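Local coordinates for SusD family protein (PDB 7KV1), which probably binds beta-glucans at the surface of a human gut bacterium, as a SusD-like glycan-binding protein built on tetratricopeptide-like helical repeats, at residues R141-V153 / L192-P206. Residues are numbered along the deposited sequence; the frame is centred on the assembly and turned at random.
Sequences RKLYEMQARLLRV and LIAELEAVIDSKVLP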
ATOM      1  N   ARG A 141     -27.423   9.834  -2.645  1.00 37.19           N
ATOM      2  CA  ARG A 141     -26.755  10.272  -3.890  1.00 39.16           C
ATOM      3  C   ARG A 141     -25.379  10.823  -3.526  1.00 35.36           C
ATOM      4  O   ARG A 141     -24.418  10.525  -4.251  1.00 36.27           O
ATOM      5  CB  ARG A 141     -27.547  11.345  -4.640  1.00 41.25           C
ATOM      6  CG  ARG A 141     -27.048  11.535  -6.066  1.00 45.20           C
ATOM      7  CD  ARG A 141     -27.633  12.756  -6.723  1.00 49.39           C
ATOM      8  NE  ARG A 141     -27.300  13.975  -6.015  1.00 55.07           N
ATOM      9  CZ  ARG A 141     -26.121  14.601  -6.075  1.00 71.66           C
ATOM     10  NH1 ARG A 141     -25.118  14.101  -6.785  1.00 77.76           N
ATOM     11  NH2 ARG A 141     -25.939  15.726  -5.397  1.00 72.55           N
ATOM     12  N   LYS A 142     -25.323  11.641  -2.480  1.00 34.04           N
ATOM     13  CA  LYS A 142     -24.087  12.315  -2.031  1.00 36.20           C
ATOM     14  C   LYS A 142     -23.130  11.232  -1.525  1.00 31.90           C
ATOM     15  O   LYS A 142     -21.928  11.313  -1.867  1.00 26.90           O
ATOM     16  CB  LYS A 142     -24.360  13.368  -0.948  1.00 43.32           C
ATOM     17  CG  LYS A 142     -25.005  14.688  -1.375  1.00 45.99           C
ATOM     18  CD  LYS A 142     -24.506  15.315  -2.673  1.00 55.16           C
ATOM     19  CE  LYS A 142     -23.123  15.939  -2.606  1.00 59.94           C
ATOM     20  NZ  LYS A 142     -22.738  16.572  -3.897  1.00 58.09           N
ATOM     21  N   LEU A 143     -23.638  10.280  -0.738  1.00 29.67           N
ATOM     22  CA  LEU A 143     -22.844   9.132  -0.231  1.00 33.12           C
ATOM     23  C   LEU A 143     -22.277   8.336  -1.411  1.00 32.72           C
ATOM     24  O   LEU A 143     -21.061   8.025  -1.356  1.00 30.24           O
ATOM     25  CB  LEU A 143     -23.679   8.234   0.680  1.00 34.03           C
ATOM     26  CG  LEU A 143     -23.702   8.626   2.158  1.00 43.34           C
ATOM     27  CD1 LEU A 143     -24.456   7.574   2.966  1.00 49.04           C
ATOM     28  CD2 LEU A 143     -22.292   8.792   2.712  1.00 46.42           C
ATOM     29  N   TYR A 144     -23.096   7.994  -2.420  1.00 28.90           N
ATOM     30  CA  TYR A 144     -22.635   7.180  -3.582  1.00 29.72           C
ATOM     31  C   TYR A 144     -21.568   7.976  -4.349  1.00 26.48           C
ATOM     32  O   TYR A 144     -20.522   7.412  -4.697  1.00 29.34           O
ATOM     33  CB  TYR A 144     -23.774   6.759  -4.519  1.00 31.02           C
ATOM     34  CG  TYR A 144     -24.898   5.968  -3.890  1.00 35.35           C
ATOM     35  CD1 TYR A 144     -24.693   5.091  -2.833  1.00 37.92           C
ATOM     36  CD2 TYR A 144     -26.189   6.093  -4.379  1.00 38.59           C
ATOM     37  CE1 TYR A 144     -25.734   4.370  -2.270  1.00 39.60           C
ATOM     38  CE2 TYR A 144     -27.246   5.394  -3.821  1.00 38.96           C
ATOM     39  CZ  TYR A 144     -27.024   4.530  -2.762  1.00 42.57           C
ATOM     40  OH  TYR A 144     -28.087   3.845  -2.238  1.00 42.43           O
ATOM     41  N   GLU A 145     -21.823   9.268  -4.535  1.00 24.28           N
ATOM     42  CA  GLU A 145     -20.959  10.214  -5.264  1.00 27.25           C
ATOM     43  C   GLU A 145     -19.583  10.280  -4.596  1.00 26.95           C
ATOM     44  O   GLU A 145     -18.574  10.142  -5.288  1.00 23.90           O
ATOM     45  CB  GLU A 145     -21.529  11.626  -5.240  1.00 28.52           C
ATOM     46  CG  GLU A 145     -20.636  12.604  -5.945  1.00 28.83           C
ATOM     47  CD  GLU A 145     -21.039  14.052  -5.838  1.00 32.28           C
ATOM     48  OE1 GLU A 145     -22.143  14.328  -5.366  1.00 38.63           O
ATOM     49  OE2 GLU A 145     -20.231  14.883  -6.207  1.00 32.79           O
ATOM     50  N   MET A 146     -19.560  10.525  -3.292  1.00 25.53           N
ATOM     51  CA  MET A 146     -18.287  10.741  -2.578  1.00 25.82           C
ATOM     52  C   MET A 146     -17.521   9.420  -2.495  1.00 23.66           C
ATOM     53  O   MET A 146     -16.294   9.468  -2.571  1.00 26.69           O
ATOM     54  CB  MET A 146     -18.537  11.363  -1.208  1.00 24.98           C
ATOM     55  CG  MET A 146     -18.944  12.843  -1.311  1.00 25.96           C
ATOM     56  SD  MET A 146     -18.139  13.830  -2.623  1.00 27.60           S
ATOM     57  CE  MET A 146     -19.169  15.301  -2.660  1.00 30.44           C
ATOM     58  N   GLN A 147     -18.200   8.278  -2.388  1.00 23.95           N
ATOM     59  CA  GLN A 147     -17.508   6.965  -2.401  1.00 24.00           C
ATOM     60  C   GLN A 147     -16.839   6.779  -3.774  1.00 25.04           C
ATOM     61  O   GLN A 147     -15.645   6.411  -3.835  1.00 23.89           O
ATOM     62  CB  GLN A 147     -18.460   5.820  -2.084  1.00 24.32           C
ATOM     63  CG  GLN A 147     -18.771   5.631  -0.613  1.00 23.49           C
ATOM     64  CD  GLN A 147     -19.838   4.573  -0.453  1.00 26.47           C
ATOM     65  OE1 GLN A 147     -19.570   3.384  -0.524  1.00 25.98           O
ATOM     66  NE2 GLN A 147     -21.065   5.009  -0.227  1.00 25.21           N
ATOM     67  N   ALA A 148     -17.552   7.061  -4.857  1.00 23.38           N
ATOM     68  CA  ALA A 148     -16.995   6.896  -6.215  1.00 24.58           C
ATOM     69  C   ALA A 148     -15.805   7.849  -6.394  1.00 22.84           C
ATOM     70  O   ALA A 148     -14.780   7.432  -6.985  1.00 21.09           O
ATOM     71  CB  ALA A 148     -18.059   7.121  -7.265  1.00 25.09           C
ATOM     72  N   ARG A 149     -15.904   9.087  -5.909  1.00 21.92           N
ATOM     73  CA  ARG A 149     -14.812  10.066  -6.145  1.00 20.86           C
ATOM     74  C   ARG A 149     -13.555   9.667  -5.345  1.00 21.06           C
ATOM     75  O   ARG A 149     -12.431   9.831  -5.855  1.00 23.36           O
ATOM     76  CB  ARG A 149     -15.300  11.485  -5.882  1.00 21.81           C
ATOM     77  CG  ARG A 149     -16.279  11.958  -6.956  1.00 23.98           C
ATOM     78  CD  ARG A 149     -16.969  13.258  -6.607  1.00 25.06           C
ATOM     79  NE  ARG A 149     -16.037  14.364  -6.694  1.00 24.15           N
ATOM     80  CZ  ARG A 149     -16.286  15.588  -6.256  1.00 28.15           C
ATOM     81  NH1 ARG A 149     -17.480  15.890  -5.745  1.00 30.58           N
ATOM     82  NH2 ARG A 149     -15.372  16.531  -6.381  1.00 25.60           N
ATOM     83  N   LEU A 150     -13.737   9.163  -4.139  1.00 20.82           N
ATOM     84  CA  LEU A 150     -12.608   8.748  -3.275  1.00 22.33           C
ATOM     85  C   LEU A 150     -11.926   7.511  -3.872  1.00 20.13           C
ATOM     86  O   LEU A 150     -10.674   7.465  -3.864  1.00 21.44           O
ATOM     87  CB  LEU A 150     -13.142   8.503  -1.862  1.00 21.60           C
ATOM     88  CG  LEU A 150     -12.083   8.109  -0.825  1.00 21.54           C
ATOM     89  CD1 LEU A 150     -10.854   9.000  -0.904  1.00 21.38           C
ATOM     90  CD2 LEU A 150     -12.697   8.162   0.566  1.00 22.21           C
ATOM     91  N   LEU A 151     -12.688   6.556  -4.403  1.00 18.84           N
ATOM     92  CA  LEU A 151     -12.130   5.377  -5.106  1.00 20.90           C
ATOM     93  C   LEU A 151     -11.342   5.872  -6.308  1.00 19.61           C
ATOM     94  O   LEU A 151     -10.239   5.389  -6.556  1.00 19.83           O
ATOM     95  CB  LEU A 151     -13.244   4.429  -5.541  1.00 22.21           C
ATOM     96  CG  LEU A 151     -13.768   3.503  -4.463  1.00 23.67           C
ATOM     97  CD1 LEU A 151     -15.071   2.872  -4.918  1.00 24.65           C
ATOM     98  CD2 LEU A 151     -12.757   2.411  -4.133  1.00 23.93           C
ATOM     99  N   ARG A 152     -11.910   6.819  -7.039  1.00 21.68           N
ATOM    100  CA  ARG A 152     -11.254   7.386  -8.230  1.00 21.50           C
ATOM    101  C   ARG A 152      -9.909   8.019  -7.821  1.00 23.40           C
ATOM    102  O   ARG A 152      -8.903   7.746  -8.513  1.00 18.52           O
ATOM    103  CB  ARG A 152     -12.199   8.341  -8.951  1.00 20.03           C
ATOM    104  CG  ARG A 152     -11.630   8.834 -10.257  1.00 22.03           C
ATOM    105  CD  ARG A 152     -12.683   9.614 -11.050  1.00 24.15           C
ATOM    106  NE  ARG A 152     -13.152  10.845 -10.405  1.00 23.50           N
ATOM    107  CZ  ARG A 152     -14.094  11.652 -10.904  1.00 24.52           C
ATOM    108  NH1 ARG A 152     -14.675  11.357 -12.059  1.00 23.55           N
ATOM    109  NH2 ARG A 152     -14.429  12.764 -10.262  1.00 23.22           N
ATOM    110  N   VAL A 153      -9.872   8.800  -6.738  1.00 21.60           N
ATOM    111  CA  VAL A 153      -8.587   9.339  -6.193  1.00 20.70           C
ATOM    112  C   VAL A 153      -7.639   8.179  -5.861  1.00 21.53           C
ATOM    113  O   VAL A 153      -6.436   8.270  -6.182  1.00 19.14           O
ATOM    114  CB  VAL A 153      -8.792  10.233  -4.961  1.00 18.49           C
ATOM    115  CG1 VAL A 153      -7.444  10.519  -4.269  1.00 19.73           C
ATOM    116  CG2 VAL A 153      -9.464  11.525  -5.367  1.00 18.84           C
ATOM    117  N   LEU A 192      -5.370  15.710  -8.332  1.00 22.79           N
ATOM    118  CA  LEU A 192      -5.841  14.670  -7.391  1.00 25.87           C
ATOM    119  C   LEU A 192      -6.104  15.281  -6.017  1.00 22.65           C
ATOM    120  O   LEU A 192      -7.133  14.937  -5.418  1.00 21.60           O
ATOM    121  CB  LEU A 192      -4.795  13.572  -7.239  1.00 27.96           C
ATOM    122  CG  LEU A 192      -4.870  12.429  -8.226  1.00 32.05           C
ATOM    123  CD1 LEU A 192      -4.065  11.256  -7.684  1.00 29.18           C
ATOM    124  CD2 LEU A 192      -6.325  12.039  -8.491  1.00 35.23           C
ATOM    125  N   ILE A 193      -5.182  16.113  -5.549  1.00 19.68           N
ATOM    126  CA  ILE A 193      -5.237  16.665  -4.163  1.00 20.79           C
ATOM    127  C   ILE A 193      -6.374  17.694  -4.097  1.00 20.62           C
ATOM    128  O   ILE A 193      -7.091  17.706  -3.060  1.00 20.73           O
ATOM    129  CB  ILE A 193      -3.863  17.200  -3.703  1.00 19.62           C
ATOM    130  CG1 ILE A 193      -3.774  17.238  -2.183  1.00 21.79           C
ATOM    131  CG2 ILE A 193      -3.559  18.571  -4.321  1.00 18.27           C
ATOM    132  CD1 ILE A 193      -3.787  15.842  -1.527  1.00 21.90           C
ATOM    133  N   ALA A 194      -6.647  18.423  -5.184  1.00 21.45           N
ATOM    134  CA  ALA A 194      -7.828  19.322  -5.309  1.00 21.79           C
ATOM    135  C   ALA A 194      -9.106  18.494  -5.242  1.00 21.68           C
ATOM    136  O   ALA A 194      -9.997  18.860  -4.474  1.00 23.26           O
ATOM    137  CB  ALA A 194      -7.801  20.169  -6.576  1.00 23.68           C
ATOM    138  N   GLU A 195      -9.169  17.394  -5.975  1.00 23.16           N
ATOM    139  CA  GLU A 195     -10.348  16.505  -6.018  1.00 23.74           C
ATOM    140  C   GLU A 195     -10.572  15.945  -4.604  1.00 22.97           C
ATOM    141  O   GLU A 195     -11.741  15.996  -4.091  1.00 21.27           O
ATOM    142  CB  GLU A 195     -10.179  15.488  -7.159  1.00 22.99           C
ATOM    143  CG  GLU A 195     -11.223  14.382  -7.230  1.00 25.36           C
ATOM    144  CD  GLU A 195     -12.668  14.790  -7.549  1.00 27.75           C
ATOM    145  OE1 GLU A 195     -12.927  15.986  -7.689  1.00 24.84           O
ATOM    146  OE2 GLU A 195     -13.544  13.905  -7.598  1.00 26.43           O
ATOM    147  N   LEU A 196      -9.511  15.513  -3.926  1.00 22.73           N
ATOM    148  CA  LEU A 196      -9.636  14.888  -2.586  1.00 20.31           C
ATOM    149  C   LEU A 196     -10.091  15.953  -1.576  1.00 19.29           C
ATOM    150  O   LEU A 196     -10.935  15.657  -0.741  1.00 19.89           O
ATOM    151  CB  LEU A 196      -8.297  14.261  -2.202  1.00 20.52           C
ATOM    152  CG  LEU A 196      -8.293  13.494  -0.885  1.00 19.86           C
ATOM    153  CD1 LEU A 196      -9.444  12.516  -0.806  1.00 20.42           C
ATOM    154  CD2 LEU A 196      -6.940  12.801  -0.695  1.00 20.77           C
ATOM    155  N   GLU A 197      -9.555  17.159  -1.663  1.00 21.11           N
ATOM    156  CA  GLU A 197      -9.998  18.295  -0.822  1.00 20.82           C
ATOM    157  C   GLU A 197     -11.507  18.535  -0.999  1.00 21.64           C
ATOM    158  O   GLU A 197     -12.204  18.649   0.013  1.00 19.69           O
ATOM    159  CB  GLU A 197      -9.125  19.495  -1.127  1.00 21.77           C
ATOM    160  CG  GLU A 197      -7.769  19.367  -0.446  1.00 21.90           C
ATOM    161  CD  GLU A 197      -6.824  20.513  -0.680  1.00 22.53           C
ATOM    162  OE1 GLU A 197      -7.032  21.216  -1.682  1.00 23.61           O
ATOM    163  OE2 GLU A 197      -5.858  20.684   0.113  1.00 22.83           O
ATOM    164  N   ALA A 198     -12.017  18.566  -2.224  1.00 22.20           N
ATOM    165  CA  ALA A 198     -13.477  18.689  -2.476  1.00 23.44           C
ATOM    166  C   ALA A 198     -14.235  17.531  -1.819  1.00 25.18           C
ATOM    167  O   ALA A 198     -15.286  17.776  -1.160  1.00 30.08           O
ATOM    168  CB  ALA A 198     -13.772  18.808  -3.953  1.00 22.81           C
ATOM    169  N   VAL A 199     -13.747  16.309  -1.934  1.00 23.28           N
ATOM    170  CA  VAL A 199     -14.431  15.152  -1.294  1.00 26.00           C
ATOM    171  C   VAL A 199     -14.437  15.344   0.231  1.00 26.28           C
ATOM    172  O   VAL A 199     -15.498  15.205   0.864  1.00 24.79           O
ATOM    173  CB  VAL A 199     -13.792  13.823  -1.725  1.00 25.60           C
ATOM    174  CG1 VAL A 199     -14.229  12.660  -0.850  1.00 26.33           C
ATOM    175  CG2 VAL A 199     -14.083  13.542  -3.192  1.00 23.65           C
ATOM    176  N   ILE A 200     -13.293  15.645   0.820  1.00 25.93           N
ATOM    177  CA  ILE A 200     -13.155  15.781   2.300  1.00 25.19           C
ATOM    178  C   ILE A 200     -14.031  16.959   2.798  1.00 26.39           C
ATOM    179  O   ILE A 200     -14.784  16.794   3.812  1.00 25.67           O
ATOM    180  CB  ILE A 200     -11.657  15.915   2.658  1.00 23.90           C
ATOM    181  CG1 ILE A 200     -10.963  14.563   2.494  1.00 23.75           C
ATOM    182  CG2 ILE A 200     -11.466  16.504   4.055  1.00 23.24           C
ATOM    183  CD1 ILE A 200      -9.448  14.618   2.563  1.00 23.75           C
ATOM    184  N   ASP A 201     -13.951  18.121   2.135  1.00 27.83           N
ATOM    185  CA  ASP A 201     -14.675  19.358   2.552  1.00 29.81           C
ATOM    186  C   ASP A 201     -16.195  19.140   2.457  1.00 30.58           C
ATOM    187  O   ASP A 201     -16.897  19.846   3.174  1.00 32.49           O
ATOM    188  CB  ASP A 201     -14.300  20.580   1.711  1.00 30.33           C
ATOM    189  CG  ASP A 201     -12.882  21.073   1.916  1.00 31.07           C
ATOM    190  OD1 ASP A 201     -12.279  20.659   2.903  1.00 30.75           O
ATOM    191  OD2 ASP A 201     -12.420  21.907   1.097  1.00 31.50           O
ATOM    192  N   SER A 202     -16.692  18.226   1.615  1.00 25.32           N
ATOM    193  CA  SER A 202     -18.140  17.876   1.545  1.00 27.48           C
ATOM    194  C   SER A 202     -18.669  17.428   2.921  1.00 31.09           C
ATOM    195  O   SER A 202     -19.882  17.551   3.147  1.00 31.49           O
ATOM    196  CB  SER A 202     -18.435  16.855   0.480  1.00 27.82           C
ATOM    197  OG  SER A 202     -18.089  15.532   0.890  1.00 28.49           O
ATOM    198  N   LYS A 203     -17.798  16.880   3.778  1.00 33.03           N
ATOM    199  CA  LYS A 203     -18.125  16.158   5.042  1.00 30.97           C
ATOM    200  C   LYS A 203     -19.338  15.234   4.884  1.00 32.01           C
ATOM    201  O   LYS A 203     -20.150  15.117   5.841  1.00 26.34           O
ATOM    202  CB  LYS A 203     -18.328  17.182   6.163  1.00 37.71           C
ATOM    203  CG  LYS A 203     -17.056  17.905   6.593  1.00 41.16           C
ATOM    204  CD  LYS A 203     -17.133  18.512   7.985  1.00 45.19           C
ATOM    205  CE  LYS A 203     -16.757  19.974   8.003  1.00 48.62           C
ATOM    206  NZ  LYS A 203     -15.330  20.169   7.655  1.00 53.78           N
ATOM    207  N   VAL A 204     -19.398  14.499   3.776  1.00 28.68           N
ATOM    208  CA  VAL A 204     -20.459  13.506   3.464  1.00 28.36           C
ATOM    209  C   VAL A 204     -20.114  12.132   4.046  1.00 30.07           C
ATOM    210  O   VAL A 204     -21.025  11.461   4.631  1.00 25.52           O
ATOM    211  CB  VAL A 204     -20.641  13.445   1.935  1.00 30.43           C
ATOM    212  CG1 VAL A 204     -21.245  12.133   1.453  1.00 29.61           C
ATOM    213  CG2 VAL A 204     -21.434  14.634   1.447  1.00 30.94           C
ATOM    214  N   LEU A 205     -18.876  11.657   3.834  1.00 28.38           N
ATOM    215  CA  LEU A 205     -18.538  10.258   4.188  1.00 26.14           C
ATOM    216  C   LEU A 205     -18.566  10.105   5.701  1.00 24.78           C
ATOM    217  O   LEU A 205     -18.137  10.984   6.433  1.00 22.00           O
ATOM    218  CB  LEU A 205     -17.157   9.908   3.635  1.00 28.80           C
ATOM    219  CG  LEU A 205     -17.011   9.983   2.116  1.00 28.76           C
ATOM    220  CD1 LEU A 205     -15.585   9.641   1.711  1.00 31.44           C
ATOM    221  CD2 LEU A 205     -17.990   9.055   1.433  1.00 29.60           C
ATOM    222  N   PRO A 206     -19.013   8.958   6.227  1.00 24.28           N
ATOM    223  CA  PRO A 206     -18.904   8.714   7.658  1.00 25.24           C
ATOM    224  C   PRO A 206     -17.434   8.477   8.057  1.00 27.47           C
ATOM    225  O   PRO A 206     -16.600   8.116   7.203  1.00 25.44           O
ATOM    226  CB  PRO A 206     -19.761   7.472   7.848  1.00 27.99           C
ATOM    227  CG  PRO A 206     -19.640   6.745   6.541  1.00 27.60           C
ATOM    228  CD  PRO A 206     -19.563   7.827   5.478  1.00 26.16           C
TER
HETATM  229  O   HOH W   1     -12.235  11.575  -7.820  1.00 21.11           O
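Glu195 meets Arg149 and Arg152 where segments 141-153 and 192-206 pair, on the antiparallel helices 138-162 and 185-201 of the TPR-like helical scaffold of the SusD fold; the axes of the short helical segments approach to 9.8 Å at 153°. Arg149 takes the carboxylate side-on with two nitrogens: NE gives a nearly straight bond to Glu195 OE2 (2.7 Å), and NH2 reaches Glu195 OE1 (2.8 Å). Both acceptors lie in the guanidinium plane, and the carboxylate is turned 36° from it. Arg152 NH2 reaches Glu195 OE2 from the face opposite to Arg149 NE, while a water donates to Glu195 OE2 and to Arg149 O and accepts from Arg152 NE. Such crowding of positive charge probably keeps Glu195 ionised. Arg149 NH1 also reaches back to Glu145, which pairs with Lys142; these four are partly exposed, whereas Arg152, its NH1 taken up by Asn124, is buried.

The other side is apolar and tightly packed. Leu150, with CG anti to its own N (chi1 -178°), sends CD2 to within 3.4 Å of Leu205 CD1, closer than usual for two carbons, and CD1 toward Leu196 CD1. Helix 230-244 packs on Leu150 as well. Past Lys203, whose positive phi turns the chain, Val204 and Leu205 fold back against Met146: Leu205 CD2 touches Met146 CB (3.5 Å), and Val204 crosses the Met146 side chain at about a right angle. The Met146 methyl, CE, ends against Ser202 CB at 3.6 Å, beside the serine OG that donates to Val199 O (2.6 Å).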